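Local coordinates for protein lipase aflb (PDB 6IDY) that is a fungal lipase, probably hydrolysing ester bonds of lipid substrates through an alpha/beta-hydrolase domain that carries a bound calcium ion, at residues A[136-142]-A[210-214]. Residues are numbered along the deposited sequence; the frame is centred on the assembly and turned at random.
Sequences YSVAENA and EYVAY
The carboxylate of E210, on helix 205-223, grips the backbone of the loop at S137 and V138 in a polar loop-to-helix contact that ties the segment leading into helix 140-145 to this longer helix. OE1 accepts from the amides of S137 (N to OE1 2.8 Å) and V138 (N to OE1 3.1 Å), which reach it from opposite faces of the carboxylate plane. OE2 takes the hydroxyl of S137, OG to OE2 2.7 Å, and a longer bond from the S137 amide. Each oxygen thus has two donors, all on its syn side, which fixes the rotation of the carboxylate. Glutamate suits this place because its chain, extended beyond CG, carries the acceptor out from the helix; serine adds a hydroxyl, and chi1 of 67° places OG between its own N and carbonyl carbon, where it meets OE2.

The ring of Y136 turns an edge to E210, while its OH end lies against A213 and Y214, CZ standing 4.0 Å from CB of Y214; W246 and Y126 meet the same ring. Branched V138 sets CG1 against the phenol end of Y211, 3.8 Å from CZ, and CG2 beside E210. Tyrosine at 214 joins packing to polar reach: with CG anti to the backbone N (chi1 -173°), its side chain extends toward helix 140-145, where the hydroxyl donates to the anti lone pair of E140 OE2 (Y214 OH to OE2 2.7 Å), ring and carboxylate planes nearly perpendicular. The buried E210 carboxylate, taking two successive amides, thus fastens the loop before helix 140-145 to helix 205-223, which in sequence connects strands 190-195 and 227-232 of what is probably an alpha/beta-hydrolase sheet, strand 161-166 lying between them.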
ATOM      1  N   TYR A 136     -18.412 -10.934  -9.982  1.00 25.86           N
ATOM      2  CA  TYR A 136     -17.809  -9.627 -10.161  1.00 24.90           C
ATOM      3  C   TYR A 136     -18.928  -8.622 -10.379  1.00 29.15           C
ATOM      4  O   TYR A 136     -19.890  -8.911 -11.103  1.00 29.04           O
ATOM      5  CB  TYR A 136     -16.866  -9.608 -11.372  1.00 25.78           C
ATOM      6  CG  TYR A 136     -15.521 -10.272 -11.162  1.00 25.70           C
ATOM      7  CD1 TYR A 136     -14.531  -9.660 -10.398  1.00 26.11           C
ATOM      8  CD2 TYR A 136     -15.198 -11.455 -11.820  1.00 26.86           C
ATOM      9  CE1 TYR A 136     -13.267 -10.233 -10.257  1.00 25.17           C
ATOM     10  CE2 TYR A 136     -13.936 -12.033 -11.695  1.00 27.17           C
ATOM     11  CZ  TYR A 136     -12.977 -11.425 -10.900  1.00 29.37           C
ATOM     12  OH  TYR A 136     -11.740 -12.005 -10.764  1.00 25.01           O
ATOM     13  N   SER A 137     -18.812  -7.447  -9.756  1.00 25.25           N
ATOM     14  CA  SER A 137     -19.796  -6.380  -9.952  1.00 25.35           C
ATOM     15  C   SER A 137     -19.238  -5.407 -10.990  1.00 30.56           C
ATOM     16  O   SER A 137     -20.004  -4.682 -11.627  1.00 32.01           O
ATOM     17  CB  SER A 137     -20.108  -5.669  -8.637  1.00 25.93           C
ATOM     18  OG  SER A 137     -18.989  -4.946  -8.146  1.00 31.45           O
ATOM     19  N   VAL A 138     -17.900  -5.422 -11.172  1.00 26.37           N
ATOM     20  CA  VAL A 138     -17.155  -4.569 -12.110  1.00 26.30           C
ATOM     21  C   VAL A 138     -17.012  -5.296 -13.456  1.00 31.29           C
ATOM     22  O   VAL A 138     -16.766  -6.504 -13.474  1.00 31.37           O
ATOM     23  CB  VAL A 138     -15.764  -4.157 -11.528  1.00 28.78           C
ATOM     24  CG1 VAL A 138     -15.019  -3.212 -12.466  1.00 28.73           C
ATOM     25  CG2 VAL A 138     -15.902  -3.524 -10.152  1.00 28.06           C
ATOM     26  N   ALA A 139     -17.140  -4.555 -14.574  1.00 27.53           N
ATOM     27  CA  ALA A 139     -16.983  -5.102 -15.927  1.00 27.97           C
ATOM     28  C   ALA A 139     -15.523  -5.545 -16.149  1.00 31.49           C
ATOM     29  O   ALA A 139     -14.604  -4.949 -15.572  1.00 29.28           O
ATOM     30  CB  ALA A 139     -17.378  -4.054 -16.961  1.00 28.92           C
ATOM     31  N   GLU A 140     -15.320  -6.596 -16.970  1.00 29.19           N
ATOM     32  CA  GLU A 140     -13.995  -7.152 -17.272  1.00 29.62           C
ATOM     33  C   GLU A 140     -13.026  -6.112 -17.859  1.00 34.29           C
ATOM     34  O   GLU A 140     -11.864  -6.069 -17.448  1.00 34.04           O
ATOM     35  CB  GLU A 140     -14.106  -8.391 -18.178  1.00 31.35           C
ATOM     36  CG  GLU A 140     -12.776  -9.076 -18.461  1.00 38.74           C
ATOM     37  CD  GLU A 140     -12.818 -10.391 -19.217  1.00 56.63           C
ATOM     38  OE1 GLU A 140     -13.790 -10.624 -19.974  1.00 52.98           O
ATOM     39  OE2 GLU A 140     -11.871 -11.194 -19.051  1.00 50.84           O
ATOM     40  N   ASN A 141     -13.508  -5.271 -18.793  1.00 31.31           N
ATOM     41  CA  ASN A 141     -12.692  -4.242 -19.436  1.00 31.46           C
ATOM     42  C   ASN A 141     -12.121  -3.241 -18.427  1.00 33.13           C
ATOM     43  O   ASN A 141     -10.955  -2.884 -18.542  1.00 33.57           O
ATOM     44  CB  ASN A 141     -13.442  -3.550 -20.594  1.00 34.97           C
ATOM     45  CG  ASN A 141     -14.593  -2.635 -20.219  1.00 64.58           C
ATOM     46  OD1 ASN A 141     -15.184  -2.713 -19.135  1.00 56.18           O
ATOM     47  ND2 ASN A 141     -14.940  -1.739 -21.132  1.00 63.08           N
ATOM     48  N   ALA A 142     -12.920  -2.842 -17.420  1.00 27.66           N
ATOM     49  CA  ALA A 142     -12.502  -1.933 -16.350  1.00 27.09           C
ATOM     50  C   ALA A 142     -11.491  -2.614 -15.410  1.00 30.49           C
ATOM     51  O   ALA A 142     -10.515  -1.982 -15.014  1.00 30.23           O
ATOM     52  CB  ALA A 142     -13.717  -1.452 -15.561  1.00 27.41           C
ATOM     53  N   GLU A 210     -11.949  -6.697  -6.035  1.00 19.18           N
ATOM     54  CA  GLU A 210     -12.276  -7.312  -7.327  1.00 19.31           C
ATOM     55  C   GLU A 210     -11.137  -7.114  -8.316  1.00 24.21           C
ATOM     56  O   GLU A 210     -10.839  -8.017  -9.100  1.00 24.50           O
ATOM     57  CB  GLU A 210     -13.564  -6.719  -7.906  1.00 20.82           C
ATOM     58  CG  GLU A 210     -14.807  -7.129  -7.140  1.00 25.48           C
ATOM     59  CD  GLU A 210     -16.104  -6.859  -7.869  1.00 33.02           C
ATOM     60  OE1 GLU A 210     -16.106  -6.861  -9.120  1.00 27.24           O
ATOM     61  OE2 GLU A 210     -17.130  -6.660  -7.185  1.00 28.45           O
ATOM     62  N   TYR A 211     -10.491  -5.931  -8.263  1.00 20.16           N
ATOM     63  CA  TYR A 211      -9.356  -5.601  -9.112  1.00 20.70           C
ATOM     64  C   TYR A 211      -8.164  -6.494  -8.799  1.00 23.11           C
ATOM     65  O   TYR A 211      -7.464  -6.885  -9.721  1.00 22.19           O
ATOM     66  CB  TYR A 211      -8.999  -4.111  -8.999  1.00 21.95           C
ATOM     67  CG  TYR A 211     -10.069  -3.214  -9.581  1.00 23.79           C
ATOM     68  CD1 TYR A 211     -10.051  -2.856 -10.925  1.00 26.19           C
ATOM     69  CD2 TYR A 211     -11.125  -2.754  -8.797  1.00 24.28           C
ATOM     70  CE1 TYR A 211     -11.048  -2.052 -11.475  1.00 26.25           C
ATOM     71  CE2 TYR A 211     -12.132  -1.955  -9.336  1.00 25.38           C
ATOM     72  CZ  TYR A 211     -12.083  -1.598 -10.673  1.00 31.41           C
ATOM     73  OH  TYR A 211     -13.045  -0.780 -11.202  1.00 33.10           O
ATOM     74  N   VAL A 212      -7.963  -6.844  -7.510  1.00 19.73           N
ATOM     75  CA  VAL A 212      -6.893  -7.739  -7.061  1.00 19.61           C
ATOM     76  C   VAL A 212      -7.201  -9.168  -7.527  1.00 22.97           C
ATOM     77  O   VAL A 212      -6.326  -9.806  -8.109  1.00 23.19           O
ATOM     78  CB  VAL A 212      -6.620  -7.673  -5.531  1.00 22.26           C
ATOM     79  CG1 VAL A 212      -5.521  -8.657  -5.125  1.00 21.93           C
ATOM     80  CG2 VAL A 212      -6.250  -6.264  -5.100  1.00 21.62           C
ATOM     81  N   ALA A 213      -8.435  -9.658  -7.273  1.00 19.21           N
ATOM     82  CA  ALA A 213      -8.877 -11.005  -7.677  1.00 19.51           C
ATOM     83  C   ALA A 213      -8.731 -11.183  -9.183  1.00 24.58           C
ATOM     84  O   ALA A 213      -8.156 -12.181  -9.619  1.00 24.40           O
ATOM     85  CB  ALA A 213     -10.323 -11.242  -7.260  1.00 20.31           C
ATOM     86  N   TYR A 214      -9.191 -10.187  -9.978  1.00 21.35           N
ATOM     87  CA  TYR A 214      -9.040 -10.280 -11.425  1.00 21.73           C
ATOM     88  C   TYR A 214      -7.578 -10.225 -11.846  1.00 25.62           C
ATOM     89  O   TYR A 214      -7.184 -11.034 -12.683  1.00 25.54           O
ATOM     90  CB  TYR A 214      -9.895  -9.252 -12.189  1.00 22.69           C
ATOM     91  CG  TYR A 214      -9.864  -9.479 -13.685  1.00 24.48           C
ATOM     92  CD1 TYR A 214     -10.701 -10.414 -14.286  1.00 27.49           C
ATOM     93  CD2 TYR A 214      -8.974  -8.781 -14.497  1.00 24.85           C
ATOM     94  CE1 TYR A 214     -10.663 -10.639 -15.661  1.00 29.05           C
ATOM     95  CE2 TYR A 214      -8.918  -9.006 -15.869  1.00 26.20           C
ATOM     96  CZ  TYR A 214      -9.767  -9.934 -16.449  1.00 34.91           C
ATOM     97  OH  TYR A 214      -9.709 -10.157 -17.804  1.00 35.67           O
TER